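Local structure of D-alanyl-D-alanine carboxypeptidase (Enterococcus faecalis V583, 5ZHF) at residues E40-R48 / Y194-A202. The protein removes the C-terminal D-alanine from peptidoglycan-derived pentapeptides as a zinc-dependent DD-carboxypeptidase associated with vancomycin resistance. Residues are numbered along the deposited sequence; the frame is centred on the assembly and turned at random.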
loop_
_atom_site.group_PDB
_atom_site.type_symbol
_atom_site.label_atom_id
_atom_site.label_comp_id
_atom_site.label_asym_id
_atom_site.label_seq_id
_atom_site.Cartn_x
_atom_site.Cartn_y
_atom_site.Cartn_z
ATOM N N GLU A 40 7.410 -15.190 8.925
ATOM C CA GLU A 40 6.930 -15.502 7.540
ATOM C C GLU A 40 7.211 -14.343 6.579
ATOM O O GLU A 40 7.075 -13.164 6.925
ATOM C CB GLU A 40 5.448 -15.909 7.539
ATOM C CG GLU A 40 4.851 -16.206 6.163
ATOM C CD GLU A 40 3.983 -17.454 6.147
ATOM O OE1 GLU A 40 2.891 -17.448 6.761
ATOM O OE2 GLU A 40 4.404 -18.450 5.513
ATOM N N TRP A 41 7.638 -14.704 5.373
ATOM C CA TRP A 41 8.074 -13.750 4.356
ATOM C C TRP A 41 7.031 -12.654 4.090
ATOM O O TRP A 41 7.405 -11.510 3.939
ATOM C CB TRP A 41 8.414 -14.462 3.031
ATOM C CG TRP A 41 7.224 -15.014 2.353
ATOM C CD1 TRP A 41 6.619 -16.193 2.604
ATOM C CD2 TRP A 41 6.458 -14.383 1.322
ATOM N NE1 TRP A 41 5.522 -16.349 1.818
ATOM C CE2 TRP A 41 5.391 -15.245 1.017
ATOM C CE3 TRP A 41 6.564 -13.170 0.648
ATOM C CZ2 TRP A 41 4.441 -14.954 0.034
ATOM C CZ3 TRP A 41 5.610 -12.880 -0.331
ATOM C CH2 TRP A 41 4.565 -13.753 -0.608
ATOM N N SER A 42 5.758 -13.012 4.124
ATOM C CA SER A 42 4.679 -12.078 3.709
ATOM C C SER A 42 4.284 -11.146 4.849
ATOM O O SER A 42 3.469 -10.233 4.665
ATOM C CB SER A 42 3.470 -12.833 3.179
ATOM O OG SER A 42 2.839 -13.651 4.157
ATOM N N LEU A 43 4.850 -11.382 6.029
ATOM C CA LEU A 43 4.527 -10.583 7.208
ATOM C C LEU A 43 5.628 -9.586 7.565
ATOM O O LEU A 43 5.565 -8.960 8.636
ATOM C CB LEU A 43 4.241 -11.500 8.401
ATOM C CG LEU A 43 2.895 -12.196 8.418
ATOM C CD1 LEU A 43 2.823 -13.078 9.665
ATOM C CD2 LEU A 43 1.749 -11.194 8.401
ATOM N N ILE A 44 6.607 -9.397 6.681
ATOM C CA ILE A 44 7.657 -8.434 6.897
ATOM C C ILE A 44 7.106 -7.023 7.192
ATOM O O ILE A 44 6.191 -6.555 6.515
ATOM C CB ILE A 44 8.691 -8.415 5.744
ATOM C CG1 ILE A 44 9.893 -7.549 6.141
ATOM C CG2 ILE A 44 8.066 -7.974 4.423
ATOM C CD1 ILE A 44 11.064 -7.632 5.172
ATOM N N LEU A 45 7.606 -6.413 8.259
ATOM C CA LEU A 45 7.183 -5.090 8.665
ATOM C C LEU A 45 8.115 -4.029 8.110
ATOM O O LEU A 45 9.318 -4.024 8.402
ATOM C CB LEU A 45 7.114 -5.018 10.193
ATOM C CG LEU A 45 6.567 -3.708 10.773
ATOM C CD1 LEU A 45 5.173 -3.403 10.230
ATOM C CD2 LEU A 45 6.533 -3.759 12.296
ATOM N N VAL A 46 7.562 -3.116 7.290
ATOM C CA VAL A 46 8.298 -1.966 6.773
ATOM C C VAL A 46 7.524 -0.704 7.135
ATOM O O VAL A 46 6.364 -0.542 6.764
ATOM C CB VAL A 46 8.541 -2.036 5.244
ATOM C CG1 VAL A 46 9.177 -0.755 4.722
ATOM C CG2 VAL A 46 9.432 -3.230 4.940
ATOM N N ASN A 47 8.180 0.185 7.855
ATOM C CA ASN A 47 7.617 1.454 8.262
ATOM C C ASN A 47 8.747 2.379 8.660
ATOM O O ASN A 47 9.853 2.044 8.450
ATOM C CB ASN A 47 6.548 1.329 9.335
ATOM C CG ASN A 47 7.061 0.811 10.663
ATOM O OD1 ASN A 47 8.223 0.785 10.945
ATOM N ND2 ASN A 47 6.151 0.423 11.478
ATOM N N ARG A 48 8.467 3.527 9.243
ATOM C CA ARG A 48 9.560 4.436 9.666
ATOM C C ARG A 48 10.536 3.830 10.694
ATOM O O ARG A 48 11.666 4.189 10.768
ATOM C CB ARG A 48 8.982 5.759 10.105
ATOM C CG ARG A 48 8.011 6.274 9.075
ATOM C CD ARG A 48 7.763 7.755 9.204
ATOM N NE ARG A 48 6.933 8.127 10.335
ATOM C CZ ARG A 48 5.633 8.359 10.253
ATOM N NH1 ARG A 48 4.931 8.699 11.326
ATOM N NH2 ARG A 48 5.051 8.282 9.085
ATOM N N TYR A 194 -2.880 -0.968 -0.663
ATOM C CA TYR A 194 -3.123 -2.353 -0.246
ATOM C C TYR A 194 -1.814 -3.157 -0.191
ATOM O O TYR A 194 -0.961 -3.053 -1.084
ATOM C CB TYR A 194 -4.211 -3.009 -1.126
ATOM C CG TYR A 194 -5.556 -2.556 -0.610
ATOM C CD1 TYR A 194 -6.039 -1.277 -0.878
ATOM C CD2 TYR A 194 -6.298 -3.361 0.264
ATOM C CE1 TYR A 194 -7.255 -0.837 -0.334
ATOM C CE2 TYR A 194 -7.489 -2.933 0.814
ATOM C CZ TYR A 194 -7.963 -1.659 0.539
ATOM O OH TYR A 194 -9.141 -1.277 1.139
ATOM N N ARG A 195 -1.671 -3.933 0.892
ATOM C CA ARG A 195 -0.437 -4.681 1.213
ATOM C C ARG A 195 -0.771 -6.151 1.253
ATOM O O ARG A 195 -1.744 -6.552 1.907
ATOM C CB ARG A 195 0.099 -4.222 2.575
ATOM C CG ARG A 195 1.094 -5.139 3.276
ATOM C CD ARG A 195 2.373 -5.374 2.490
ATOM N NE ARG A 195 3.060 -6.506 3.103
ATOM C CZ ARG A 195 3.919 -6.457 4.100
ATOM N NH1 ARG A 195 4.339 -5.299 4.608
ATOM N NH2 ARG A 195 4.417 -7.609 4.568
ATOM N N TYR A 196 0.023 -6.957 0.550
ATOM C CA TYR A 196 -0.130 -8.395 0.613
ATOM C C TYR A 196 0.536 -8.938 1.886
ATOM O O TYR A 196 1.741 -8.747 2.090
ATOM C CB TYR A 196 0.510 -9.082 -0.576
ATOM C CG TYR A 196 0.264 -10.576 -0.556
ATOM C CD1 TYR A 196 -0.967 -11.104 -0.933
ATOM C CD2 TYR A 196 1.252 -11.459 -0.089
ATOM C CE1 TYR A 196 -1.203 -12.473 -0.908
ATOM C CE2 TYR A 196 1.024 -12.831 -0.059
ATOM C CZ TYR A 196 -0.187 -13.334 -0.458
ATOM O OH TYR A 196 -0.416 -14.696 -0.452
ATOM N N VAL A 197 -0.268 -9.622 2.694
ATOM C CA VAL A 197 0.236 -10.409 3.840
ATOM C C VAL A 197 -0.124 -11.900 3.797
ATOM O O VAL A 197 0.345 -12.680 4.664
ATOM C CB VAL A 197 -0.259 -9.796 5.151
ATOM C CG1 VAL A 197 0.369 -8.438 5.356
ATOM C CG2 VAL A 197 -1.779 -9.742 5.214
ATOM N N GLY A 198 -0.968 -12.309 2.842
ATOM C CA GLY A 198 -1.490 -13.672 2.752
ATOM C C GLY A 198 -2.857 -13.767 3.357
ATOM O O GLY A 198 -3.239 -12.962 4.212
ATOM N N ILE A 199 -3.613 -14.759 2.909
ATOM C CA ILE A 199 -5.020 -14.881 3.239
ATOM C C ILE A 199 -5.234 -15.105 4.740
ATOM O O ILE A 199 -6.100 -14.487 5.328
ATOM C CB ILE A 199 -5.697 -15.973 2.371
ATOM C CG1 ILE A 199 -5.743 -15.500 0.898
ATOM C CG2 ILE A 199 -7.109 -16.269 2.845
ATOM C CD1 ILE A 199 -6.018 -16.566 -0.135
ATOM N N GLU A 200 -4.401 -15.951 5.350
ATOM C CA GLU A 200 -4.537 -16.267 6.793
ATOM C C GLU A 200 -4.465 -15.011 7.659
ATOM O O GLU A 200 -5.379 -14.717 8.422
ATOM C CB GLU A 200 -3.449 -17.258 7.216
ATOM C CG GLU A 200 -3.550 -17.760 8.648
ATOM C CD GLU A 200 -2.508 -18.829 8.940
ATOM O OE1 GLU A 200 -1.532 -18.528 9.658
ATOM O OE2 GLU A 200 -2.650 -19.960 8.428
ATOM N N ALA A 201 -3.385 -14.255 7.503
ATOM C CA ALA A 201 -3.194 -13.054 8.293
ATOM C C ALA A 201 -4.207 -11.972 7.908
ATOM O O ALA A 201 -4.741 -11.277 8.768
ATOM C CB ALA A 201 -1.781 -12.518 8.136
ATOM N N ALA A 202 -4.460 -11.809 6.610
ATOM C CA ALA A 202 -5.367 -10.740 6.175
ATOM C C ALA A 202 -6.764 -10.899 6.757
ATOM O O ALA A 202 -7.392 -9.930 7.164
ATOM C CB ALA A 202 -5.451 -10.685 4.654
#
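Arg195, on the strand of the M15-family antiparallel sheet that also supplies the zinc ligand His193, points its guanidinium at backbone carbonyls of the loop 40-48. A bend at chi2 (61°) turns the chain so that the group meets Ile44 O end-on: NH1 (2.9 Å) and NH2 (2.8 Å) of Arg195 both donate to this one oxygen, which lies in the guanidinium plane. Arg195 NH2 also donates to Ser42 O from above that carbonyl's plane, at 2.8 Å. NE of Arg195 binds Tyr196 O of its own strand, close to the guanidinium plane, so the flat group is fixed in rotation, while NH1 forms a salt bridge with Glu139, which precedes the zinc ligand His140 in sequence. Thus one arginine joins the start of the modelled chain to the surroundings of the metal site. Next to Ser42, the six-membered ring of Trp41 and the ring of Tyr196 lie near parallel (28°) but slid apart, barely overlapping, with Trp41 CH2 3.7 Å from Tyr196 CE2. On the opposite side of Ser42, Leu43 reaches back with CD2, which touches Val197 CB and packs against Ala201 CB in the first turn of helix 199-208. Ser42 OG donates to O of Val197, the residue preceding the N-cap Gly198, at 2.7 Å, approaching from above the carbonyl plane.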